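Local structure of endoribonuclease AbiQ (Lactococcus lactis, 4GLK) at residues R4-T9 and S98-L103; D10-Y15 and A160-Y165; I48-Y53 and G85-H90; R73-G78 and L119-S124. The protein cleaves RNA as the toxin of a type III toxin-antitoxin system used in anti-phage defence, and is neutralised by its antitoxin RNA AntiQ. The protein carries 1 engineered substitution. All blocks are in the same frame, centred on the assembly; numbering follows the deposited sequence.

Contact 1: R4-T9 and S98-L103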
# COMPACT_ATOMS: atom_id res chain seq x y z
N ARG A 4 1.40 -10.65 -0.91
CA ARG A 4 1.55 -10.86 -2.35
C ARG A 4 1.41 -9.55 -3.05
O ARG A 4 0.87 -8.61 -2.47
CB ARG A 4 0.39 -11.73 -2.85
CG ARG A 4 0.63 -13.19 -2.80
CD ARG A 4 -0.31 -13.80 -1.81
NE ARG A 4 -1.68 -13.92 -2.32
CZ ARG A 4 -2.71 -14.20 -1.54
NH1 ARG A 4 -2.54 -14.35 -0.23
NH2 ARG A 4 -3.92 -14.32 -2.05
N PHE A 5 1.73 -9.53 -4.36
CA PHE A 5 1.60 -8.34 -5.20
C PHE A 5 0.27 -8.35 -5.92
O PHE A 5 -0.18 -9.38 -6.42
CB PHE A 5 2.75 -8.22 -6.21
CG PHE A 5 4.11 -7.85 -5.66
CD1 PHE A 5 4.31 -6.64 -5.01
CD2 PHE A 5 5.21 -8.67 -5.88
CE1 PHE A 5 5.58 -6.26 -4.57
CE2 PHE A 5 6.47 -8.31 -5.40
CZ PHE A 5 6.65 -7.10 -4.76
N PHE A 6 -0.34 -7.18 -6.01
CA PHE A 6 -1.61 -7.05 -6.69
C PHE A 6 -1.66 -5.74 -7.40
O PHE A 6 -0.88 -4.82 -7.10
CB PHE A 6 -2.77 -7.02 -5.67
CG PHE A 6 -2.99 -8.29 -4.89
CD1 PHE A 6 -3.79 -9.31 -5.39
CD2 PHE A 6 -2.44 -8.45 -3.63
CE1 PHE A 6 -3.99 -10.49 -4.67
CE2 PHE A 6 -2.63 -9.63 -2.91
CZ PHE A 6 -3.42 -10.63 -3.42
N THR A 7 -2.64 -5.64 -8.31
CA THR A 7 -3.05 -4.40 -8.92
C THR A 7 -4.53 -4.32 -8.57
O THR A 7 -5.13 -5.30 -8.10
CB THR A 7 -2.73 -4.30 -10.43
OG1 THR A 7 -3.47 -5.25 -11.18
CG2 THR A 7 -1.22 -4.36 -10.75
N VAL A 8 -5.10 -3.14 -8.75
CA VAL A 8 -6.51 -2.91 -8.48
C VAL A 8 -7.12 -2.47 -9.81
O VAL A 8 -6.39 -1.92 -10.65
CB VAL A 8 -6.71 -1.88 -7.32
CG1 VAL A 8 -8.19 -1.73 -6.97
CG2 VAL A 8 -5.92 -2.29 -6.08
N THR A 9 -8.42 -2.77 -10.04
CA THR A 9 -9.05 -2.36 -11.30
C THR A 9 -9.04 -0.82 -11.40
O THR A 9 -9.27 -0.14 -10.39
CB THR A 9 -10.49 -2.88 -11.43
OG1 THR A 9 -11.29 -2.32 -10.40
CG2 THR A 9 -10.60 -4.40 -11.41
N SER A 98 -13.48 -8.66 -5.65
CA SER A 98 -13.71 -8.56 -7.10
C SER A 98 -12.77 -7.63 -7.85
O SER A 98 -12.57 -7.81 -9.06
CB SER A 98 -15.15 -8.14 -7.37
OG SER A 98 -15.38 -6.83 -6.87
N GLU A 99 -12.23 -6.61 -7.17
CA GLU A 99 -11.38 -5.59 -7.79
C GLU A 99 -9.89 -5.83 -7.64
O GLU A 99 -9.08 -5.09 -8.17
CB GLU A 99 -11.82 -4.19 -7.28
CG GLU A 99 -13.31 -3.91 -7.45
CD GLU A 99 -13.90 -4.21 -8.82
OE1 GLU A 99 -14.76 -5.12 -8.90
OE2 GLU A 99 -13.51 -3.54 -9.80
N LEU A 100 -9.53 -6.91 -6.93
CA LEU A 100 -8.15 -7.30 -6.69
C LEU A 100 -7.60 -8.14 -7.85
O LEU A 100 -8.20 -9.13 -8.21
CB LEU A 100 -8.10 -8.12 -5.41
CG LEU A 100 -7.51 -7.52 -4.16
CD1 LEU A 100 -6.89 -8.63 -3.35
CD2 LEU A 100 -6.47 -6.38 -4.44
N ILE A 101 -6.45 -7.74 -8.42
CA ILE A 101 -5.89 -8.46 -9.55
C ILE A 101 -4.50 -8.95 -9.22
O ILE A 101 -3.59 -8.13 -9.12
CB ILE A 101 -5.93 -7.60 -10.85
CG1 ILE A 101 -7.35 -7.02 -11.09
CG2 ILE A 101 -5.43 -8.41 -12.06
CD1 ILE A 101 -7.39 -5.84 -12.05
N PRO A 102 -4.28 -10.28 -9.08
CA PRO A 102 -2.92 -10.77 -8.78
C PRO A 102 -1.90 -10.30 -9.82
O PRO A 102 -2.22 -10.22 -11.00
CB PRO A 102 -3.09 -12.29 -8.79
CG PRO A 102 -4.51 -12.51 -8.48
CD PRO A 102 -5.25 -11.40 -9.16
N LEU A 103 -0.70 -9.93 -9.38
CA LEU A 103 0.29 -9.44 -10.33
C LEU A 103 1.32 -10.49 -10.73
O LEU A 103 2.16 -10.88 -9.92
CB LEU A 103 0.93 -8.13 -9.86
CG LEU A 103 2.06 -7.58 -10.72
CD1 LEU A 103 1.52 -6.75 -11.87
CD2 LEU A 103 3.00 -6.78 -9.89
O HOH W 1 -2.08 -7.26 -12.20
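L100 lays its CD1 methyl over one face of the F6 ring. CD1 is 3.9 Å from the ring centroid and 18° off the ring normal, a CH-pi contact shifted toward the rim. The second methyl, CD2, rests against F6 CB and CG. F47 of strand 45-52 meets the same ring edge-to-face. Under these side chains the two strands pair antiparallel. T7 and I101 are the hydrogen-bonded pair: T7 N gives to I101 O at 2.8 Å, and I101 N gives back to T7 O at the same length. L103 N to F5 O extends the pairing at one end, and T9 N to E99 O at the other. Strand 100-102 is the outermost strand on this side of the sheet. T7 and I101 point to the same face of the sheet. T7 OG1 sits between its backbone N and carbonyl carbon (chi1 65°), where it lies 3.4 Å from I101 CB. A water links this hydroxyl to P102 O. T7 CG2 meets L103 CD1, and T9 CG2 touches I101 CD1 at 3.6 Å. T9 OG1 donates to E99 OE2 over 2.6 Å. It meets the carboxylate on the anti side, 20° out of its plane. T9 OG1 also accepts from Y12 N, so T9 is the N-cap of helix 10-16. S98 OG donates to E99 OE1 at 2.7 Å. With a hydroxyl donor on each carboxylate oxygen, E99 is held against rotation and is probably stabilised as the anion.

Contact 2: D10-Y15 and A160-Y165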
# COMPACT_ATOMS: atom_id res chain seq x y z
N ASP A 10 -8.79 -0.29 -12.61
CA ASP A 10 -8.79 1.14 -12.92
C ASP A 10 -10.14 1.73 -12.56
O ASP A 10 -10.21 2.84 -12.05
CB ASP A 10 -8.46 1.37 -14.42
CG ASP A 10 -7.01 1.03 -14.84
OD1 ASP A 10 -6.09 1.16 -14.00
OD2 ASP A 10 -6.80 0.69 -16.04
N GLU A 11 -11.23 0.93 -12.74
CA GLU A 11 -12.61 1.31 -12.44
C GLU A 11 -12.82 1.56 -10.94
O GLU A 11 -13.32 2.63 -10.56
CB GLU A 11 -13.61 0.28 -13.00
CG GLU A 11 -13.62 0.21 -14.53
CD GLU A 11 -12.68 -0.78 -15.22
OE1 GLU A 11 -13.08 -1.31 -16.28
OE2 GLU A 11 -11.55 -1.00 -14.72
N TYR A 12 -12.41 0.60 -10.08
CA TYR A 12 -12.49 0.75 -8.64
C TYR A 12 -11.63 1.92 -8.13
O TYR A 12 -12.08 2.66 -7.25
CB TYR A 12 -12.05 -0.53 -7.93
CG TYR A 12 -12.23 -0.42 -6.44
CD1 TYR A 12 -13.50 -0.26 -5.88
CD2 TYR A 12 -11.13 -0.38 -5.58
CE1 TYR A 12 -13.67 -0.14 -4.50
CE2 TYR A 12 -11.29 -0.25 -4.21
CZ TYR A 12 -12.57 -0.13 -3.67
OH TYR A 12 -12.74 -0.00 -2.33
N ILE A 13 -10.40 2.08 -8.65
CA ILE A 13 -9.52 3.20 -8.26
C ILE A 13 -10.15 4.54 -8.63
O ILE A 13 -10.20 5.44 -7.78
CB ILE A 13 -8.09 3.02 -8.85
CG1 ILE A 13 -7.39 1.78 -8.23
CG2 ILE A 13 -7.22 4.29 -8.71
CD1 ILE A 13 -7.04 1.84 -6.69
N ALA A 14 -10.67 4.66 -9.87
CA ALA A 14 -11.33 5.88 -10.36
C ALA A 14 -12.52 6.21 -9.47
O ALA A 14 -12.76 7.37 -9.20
CB ALA A 14 -11.77 5.73 -11.81
N TYR A 15 -13.22 5.17 -8.97
CA TYR A 15 -14.35 5.31 -8.07
C TYR A 15 -13.93 5.82 -6.68
O TYR A 15 -14.60 6.70 -6.15
CB TYR A 15 -15.14 4.00 -7.98
CG TYR A 15 -16.15 3.94 -6.86
CD1 TYR A 15 -17.44 4.45 -7.03
CD2 TYR A 15 -15.85 3.31 -5.65
CE1 TYR A 15 -18.40 4.33 -6.02
CE2 TYR A 15 -16.80 3.18 -4.65
CZ TYR A 15 -18.07 3.70 -4.83
OH TYR A 15 -18.98 3.58 -3.81
N ALA A 160 -16.87 2.71 3.71
CA ALA A 160 -18.29 2.95 3.41
C ALA A 160 -18.52 2.87 1.91
O ALA A 160 -19.49 2.25 1.48
CB ALA A 160 -18.73 4.31 3.94
N LYS A 161 -17.60 3.45 1.13
CA LYS A 161 -17.73 3.42 -0.32
C LYS A 161 -17.31 2.08 -0.96
O LYS A 161 -17.86 1.73 -2.00
CB LYS A 161 -17.19 4.69 -0.98
CG LYS A 161 -18.29 5.74 -1.15
CD LYS A 161 -18.52 6.64 0.05
CE LYS A 161 -19.61 7.65 -0.21
NZ LYS A 161 -20.96 7.13 0.13
N ALA A 162 -16.44 1.29 -0.29
CA ALA A 162 -16.04 -0.04 -0.77
C ALA A 162 -17.21 -1.02 -0.71
O ALA A 162 -17.42 -1.78 -1.65
CB ALA A 162 -14.87 -0.58 0.04
N THR A 163 -18.00 -0.98 0.38
CA THR A 163 -19.15 -1.88 0.52
C THR A 163 -20.24 -1.52 -0.48
O THR A 163 -20.90 -2.41 -1.00
CB THR A 163 -19.60 -2.13 1.99
OG1 THR A 163 -21.04 -2.13 2.11
CG2 THR A 163 -19.01 -1.15 2.96
N LEU A 164 -20.39 -0.21 -0.77
CA LEU A 164 -21.32 0.38 -1.73
C LEU A 164 -20.99 -0.06 -3.15
O LEU A 164 -21.90 -0.33 -3.91
CB LEU A 164 -21.23 1.91 -1.66
CG LEU A 164 -22.39 2.69 -1.07
CD1 LEU A 164 -22.72 2.25 0.33
CD2 LEU A 164 -22.13 4.16 -1.14
N TYR A 165 -19.71 -0.12 -3.46
CA TYR A 165 -19.27 -0.53 -4.75
C TYR A 165 -19.67 -1.95 -4.93
O TYR A 165 -20.22 -2.29 -5.93
CB TYR A 165 -17.75 -0.38 -4.89
CG TYR A 165 -17.25 -0.50 -6.30
CD1 TYR A 165 -16.88 -1.70 -6.82
CD2 TYR A 165 -17.17 0.59 -7.11
CE1 TYR A 165 -16.43 -1.80 -8.10
CE2 TYR A 165 -16.74 0.50 -8.38
CZ TYR A 165 -16.36 -0.69 -8.86
OH TYR A 165 -15.93 -0.75 -10.11
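Y12 turns the edge of its ring to the face of Y165. The planes stand at 79° and the centroids are 5.1 Å apart, a T-shaped pair. Y12 CD1 is the atom over the centre of the Y165 ring, 3.8 Å from Y165 CG. Y15 meets the same tyrosine differently. Its plane is inclined by 58° to that of Y165, and the two side chains lie alongside each other and point opposite ways. Y165 CD2 lies over one face of the Y15 ring, toward the rim, and comes within 3.4 Å of Y15 CD2. Y165 CG is anti to its own backbone N (chi1 -167°), which sends the ring out from helix 155-166 to both tyrosines of helix 10-16. The three rings form an aromatic cluster between two helices that run roughly antiparallel. The segment axes come no closer than 11.3 Å, so the long tyrosine side chains span the gap. Y15 OH donates to K161 O at 2.8 Å. That oxygen also accepts the helical bond from Y165 N, and the two donors reach it from opposite faces of the carbonyl plane. K161 CG packs against Y15 OH at 3.5 Å. Y12 OH lies close to A162 CB, at 3.2 Å, but its hydrogen bond goes to P94 O. F19 meets Y15 edge-to-face and takes a cation-pi contact from K161. Y165 OH ends beside E11 CB, 3.8 Å away.

Contact 3: I48-Y53 and G85-H90. Engineered in segment 48-53: L51 (natural residue Ser).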
# COMPACT_ATOMS: atom_id res chain seq x y z
N ILE A 48 -1.44 -1.81 0.51
CA ILE A 48 -0.52 -0.67 0.52
C ILE A 48 0.11 -0.48 -0.87
O ILE A 48 0.67 -1.45 -1.42
CB ILE A 48 0.59 -0.83 1.59
CG1 ILE A 48 0.01 -1.12 2.98
CG2 ILE A 48 1.49 0.41 1.67
CD1 ILE A 48 1.06 -1.41 4.05
N PRO A 49 0.10 0.74 -1.42
CA PRO A 49 0.83 0.95 -2.68
C PRO A 49 2.35 0.98 -2.40
O PRO A 49 2.78 1.44 -1.35
CB PRO A 49 0.30 2.29 -3.19
CG PRO A 49 -0.15 3.02 -1.96
CD PRO A 49 -0.47 2.00 -0.90
N LEU A 50 3.12 0.41 -3.30
CA LEU A 50 4.57 0.29 -3.21
C LEU A 50 5.20 1.21 -4.25
O LEU A 50 4.75 1.21 -5.41
CB LEU A 50 4.95 -1.19 -3.48
CG LEU A 50 6.45 -1.57 -3.61
CD1 LEU A 50 6.75 -2.88 -2.88
CD2 LEU A 50 6.83 -1.76 -5.09
N LEU A 51 6.21 2.01 -3.84
CA LEU A 51 7.00 2.86 -4.74
C LEU A 51 8.43 2.34 -4.79
O LEU A 51 9.02 2.12 -3.73
CB LEU A 51 7.01 4.34 -4.30
CG LEU A 51 5.68 5.09 -4.26
CD1 LEU A 51 5.92 6.57 -3.95
CD2 LEU A 51 4.90 4.97 -5.58
N SER A 52 9.00 2.14 -5.99
CA SER A 52 10.38 1.67 -6.14
C SER A 52 11.39 2.76 -5.81
O SER A 52 11.09 3.94 -5.98
CB SER A 52 10.62 1.15 -7.55
OG SER A 52 10.08 -0.16 -7.67
N TYR A 53 12.58 2.37 -5.30
CA TYR A 53 13.66 3.31 -4.95
C TYR A 53 14.31 3.90 -6.22
O TYR A 53 14.61 3.15 -7.15
CB TYR A 53 14.73 2.64 -4.07
CG TYR A 53 15.87 3.57 -3.67
CD1 TYR A 53 15.72 4.45 -2.60
CD2 TYR A 53 17.09 3.54 -4.34
CE1 TYR A 53 16.76 5.31 -2.23
CE2 TYR A 53 18.13 4.40 -3.98
CZ TYR A 53 17.96 5.28 -2.92
OH TYR A 53 18.98 6.12 -2.53
N GLY A 85 12.75 0.17 -2.11
CA GLY A 85 11.50 0.90 -2.30
C GLY A 85 10.82 1.35 -1.02
O GLY A 85 11.45 1.36 0.04
N TYR A 86 9.54 1.75 -1.13
CA TYR A 86 8.75 2.29 -0.00
C TYR A 86 7.31 1.84 -0.01
O TYR A 86 6.63 1.91 -1.04
CB TYR A 86 8.72 3.84 -0.03
CG TYR A 86 10.06 4.48 -0.26
CD1 TYR A 86 10.98 4.61 0.77
CD2 TYR A 86 10.45 4.90 -1.54
CE1 TYR A 86 12.24 5.16 0.56
CE2 TYR A 86 11.71 5.44 -1.77
CZ TYR A 86 12.60 5.58 -0.72
OH TYR A 86 13.83 6.16 -0.92
N LEU A 87 6.82 1.51 1.19
CA LEU A 87 5.43 1.20 1.42
C LEU A 87 4.81 2.43 1.99
O LEU A 87 5.30 2.97 2.98
CB LEU A 87 5.26 0.06 2.40
CG LEU A 87 5.53 -1.31 1.92
CD1 LEU A 87 5.47 -2.24 3.09
CD2 LEU A 87 4.52 -1.72 0.85
N LEU A 88 3.73 2.89 1.38
CA LEU A 88 3.06 4.11 1.79
C LEU A 88 1.78 3.77 2.57
O LEU A 88 0.70 3.82 2.01
CB LEU A 88 2.74 4.91 0.52
CG LEU A 88 3.81 5.90 0.02
CD1 LEU A 88 5.09 5.22 -0.38
CD2 LEU A 88 3.27 6.68 -1.17
N HIS A 89 1.92 3.38 3.85
CA HIS A 89 0.81 3.01 4.77
C HIS A 89 -0.33 4.02 4.79
O HIS A 89 -1.49 3.63 4.83
CB HIS A 89 1.32 2.80 6.20
CG HIS A 89 2.32 1.69 6.35
ND1 HIS A 89 1.93 0.42 6.73
CD2 HIS A 89 3.65 1.71 6.18
CE1 HIS A 89 3.04 -0.30 6.78
NE2 HIS A 89 4.10 0.43 6.47
N HIS A 90 0.02 5.33 4.75
CA HIS A 90 -0.94 6.43 4.73
C HIS A 90 -1.84 6.43 3.50
O HIS A 90 -2.91 7.03 3.54
CB HIS A 90 -0.23 7.78 4.89
CG HIS A 90 0.71 8.16 3.79
ND1 HIS A 90 1.88 7.47 3.56
CD2 HIS A 90 0.66 9.22 2.95
CE1 HIS A 90 2.50 8.11 2.59
NE2 HIS A 90 1.81 9.17 2.18
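L51 and Y86 exchange two backbone hydrogen bonds. L51 N gives to Y86 O at 2.8 Å with an N-H...O angle of 172°, and Y86 N gives to L51 O at 2.7 Å. Two residues along, L88 N donates to P49 O over 3.2 Å, again nearly straight (171°). L50 CA adds a CA-H...O contact to Y86 O. This is antiparallel pairing inside the six-stranded antiparallel sheet, between strands 45-52 and 79-94. At G85 the strands draw in, and S52 CA and G85 CA are only 4.1 Å apart. L50 and L87 point to one face of the sheet, where helix 110-124 packs. L51 and Y86 point to the other, where Y86 meets helix 58-66. L51 is an engineered residue, serine in the natural protein; its CD1 meets L88 CD2 at 3.8 Å, the two side chains at about a right angle. I48 reaches toward 87-89, where the strand gives way to a 3-10 turn at H89-H90. Its CG2 lies against L87 CD2, while CG1, anti to the carbonyl carbon (chi1 -53°), carries CD1 to H89 ND1 at 3.4 Å. That imidazole is pinned by T72 at NE2 and by S133 at ND1. At the opposite end, Y86 OH comes to the edge of the Y53 ring, 3.1 Å from Y53 CD1.

Contact 4: R73-G78 and L119-S124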
# COMPACT_ATOMS: atom_id res chain seq x y z
N ARG A 73 10.45 1.60 4.69
CA ARG A 73 11.55 1.49 3.74
C ARG A 73 11.89 0.02 3.49
O ARG A 73 12.02 -0.76 4.42
CB ARG A 73 12.76 2.25 4.28
CG ARG A 73 12.49 3.73 4.48
CD ARG A 73 13.64 4.39 5.20
NE ARG A 73 14.88 4.32 4.43
CZ ARG A 73 16.09 4.48 4.95
NH1 ARG A 73 16.24 4.68 6.25
NH2 ARG A 73 17.16 4.41 4.17
N LEU A 74 11.97 -0.36 2.23
CA LEU A 74 12.24 -1.76 1.86
C LEU A 74 13.71 -1.91 1.57
O LEU A 74 14.32 -1.00 1.02
CB LEU A 74 11.42 -2.16 0.62
CG LEU A 74 9.94 -2.59 0.75
CD1 LEU A 74 9.39 -2.54 2.18
CD2 LEU A 74 9.07 -1.83 -0.23
N PHE A 75 14.28 -3.03 2.00
CA PHE A 75 15.69 -3.32 1.81
C PHE A 75 15.85 -4.69 1.19
O PHE A 75 14.86 -5.39 0.99
CB PHE A 75 16.47 -3.17 3.14
CG PHE A 75 16.37 -1.77 3.71
CD1 PHE A 75 17.18 -0.75 3.24
CD2 PHE A 75 15.41 -1.47 4.68
CE1 PHE A 75 17.05 0.56 3.73
CE2 PHE A 75 15.31 -0.17 5.20
CZ PHE A 75 16.13 0.83 4.72
N GLU A 76 17.09 -5.06 0.87
CA GLU A 76 17.38 -6.35 0.26
C GLU A 76 17.89 -7.30 1.33
O GLU A 76 18.83 -6.96 2.01
CB GLU A 76 18.41 -6.17 -0.86
CG GLU A 76 18.79 -7.43 -1.59
CD GLU A 76 19.69 -7.23 -2.78
OE1 GLU A 76 20.18 -6.11 -3.01
OE2 GLU A 76 19.92 -8.22 -3.49
N ILE A 77 17.29 -8.49 1.48
CA ILE A 77 17.81 -9.45 2.46
C ILE A 77 19.14 -10.02 1.95
O ILE A 77 19.24 -10.41 0.80
CB ILE A 77 16.78 -10.55 2.77
CG1 ILE A 77 15.81 -10.03 3.85
CG2 ILE A 77 17.44 -11.87 3.21
CD1 ILE A 77 14.53 -10.67 3.80
N GLY A 78 20.16 -10.03 2.81
CA GLY A 78 21.50 -10.44 2.41
C GLY A 78 22.30 -9.33 1.76
O GLY A 78 23.36 -9.55 1.21
N LEU A 119 9.42 -8.33 -2.05
CA LEU A 119 8.45 -9.25 -1.43
C LEU A 119 9.12 -10.16 -0.42
O LEU A 119 8.57 -10.32 0.67
CB LEU A 119 7.74 -10.11 -2.48
CG LEU A 119 6.45 -10.80 -2.04
CD1 LEU A 119 5.44 -9.80 -1.47
CD2 LEU A 119 5.85 -11.50 -3.22
N ILE A 120 10.30 -10.75 -0.74
CA ILE A 120 10.99 -11.58 0.27
C ILE A 120 11.29 -10.74 1.54
O ILE A 120 11.09 -11.24 2.65
CB ILE A 120 12.16 -12.51 -0.20
CG1 ILE A 120 13.55 -12.06 0.28
CG2 ILE A 120 12.14 -12.88 -1.69
CD1 ILE A 120 14.29 -13.15 0.98
N TYR A 121 11.70 -9.46 1.36
CA TYR A 121 11.96 -8.57 2.48
C TYR A 121 10.68 -8.29 3.27
O TYR A 121 10.68 -8.41 4.49
CB TYR A 121 12.64 -7.27 2.06
CG TYR A 121 12.94 -6.38 3.25
CD1 TYR A 121 13.95 -6.70 4.15
CD2 TYR A 121 12.16 -5.26 3.51
CE1 TYR A 121 14.19 -5.91 5.27
CE2 TYR A 121 12.37 -4.48 4.65
CZ TYR A 121 13.39 -4.81 5.52
OH TYR A 121 13.65 -4.01 6.60
N MET A 122 9.61 -7.93 2.57
CA MET A 122 8.30 -7.63 3.16
C MET A 122 7.76 -8.81 3.97
O MET A 122 7.28 -8.60 5.08
CB MET A 122 7.32 -7.21 2.07
CG MET A 122 7.61 -5.83 1.55
SD MET A 122 6.33 -5.30 0.41
CE MET A 122 5.03 -5.21 1.51
N LYS A 123 7.90 -10.04 3.44
CA LYS A 123 7.49 -11.26 4.15
C LYS A 123 8.26 -11.45 5.45
O LYS A 123 7.64 -11.78 6.46
CB LYS A 123 7.64 -12.50 3.26
CG LYS A 123 6.56 -12.61 2.20
CD LYS A 123 6.42 -14.06 1.79
CE LYS A 123 5.44 -14.22 0.66
NZ LYS A 123 6.06 -13.97 -0.66
N SER A 124 9.59 -11.14 5.45
CA SER A 124 10.44 -11.22 6.64
C SER A 124 10.07 -10.17 7.71
O SER A 124 10.40 -10.36 8.88
CB SER A 124 11.91 -11.08 6.26
OG SER A 124 12.28 -9.72 6.04
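F75 and Y121 make the aromatic part of the contact. The F75 ring turns its edge to the face of Y121 in an offset T-shaped pair, with centroids 6.0 Å apart and planes at 87°. F75 CB lies over the same tyrosine ring, 4.3 Å from its centroid, as a CH-pi contact. Beyond, the F75 tip sits over the flat guanidinium of R73, with CZ above its centre. The second group joins backbone to ring. F75 N stands over the Y121 face toward its rim, 3.4 Å from Y121 CD2. F75 O abuts Y121 CB at 3.1 Å. Y121 reaches the strand because its CG is anti to the backbone N (chi1 -179°), directing the ring straight off the helix. Apolar contacts lie to each end. L74 CD1 packs on M122 CG at 3.8 Å. I77 is the other anchor: its CG1 meets the edge of the Y121 ring, and its CD1 touches I120 CD1 at 3.8 Å. Polar chemistry is sparse. No hydrogen bond crosses between the segments. S124 OG instead turns back to Y121 O within the helix, 2.6 Å away, and I77 CD1 packs beside that hydroxyl. The helix crosses strand 71-76, the outermost strand on this side of the sheet, at a steep angle. L74 and M122 both continue inward to L50 and L87, and Y121 also touches I80. E76 ties the strand to an earlier turn of helix 110-124 by a salt bridge to K117.

How the contacts relate
Contact 3 is the buried centre, with most of its touching residues inside the fold. Contacts 1, 2 and 4 lie further out and are only partly buried. Contacts 1 and 3 are both antiparallel strand pairs of the one sheet, joined by backbone bonds; contact 1 adds a carboxylate grip and a bridging water at its edge. Contact 4 shares that sheet too, and touches contact 3 through L50 with L74 and L87 with M122, but its strand and helix meet by rings and apolar groups. Contact 2 is helix on helix, with three tyrosines. It abuts contact 1 through E99 and lies about 30 Å from contact 4, centre to centre, across the chain.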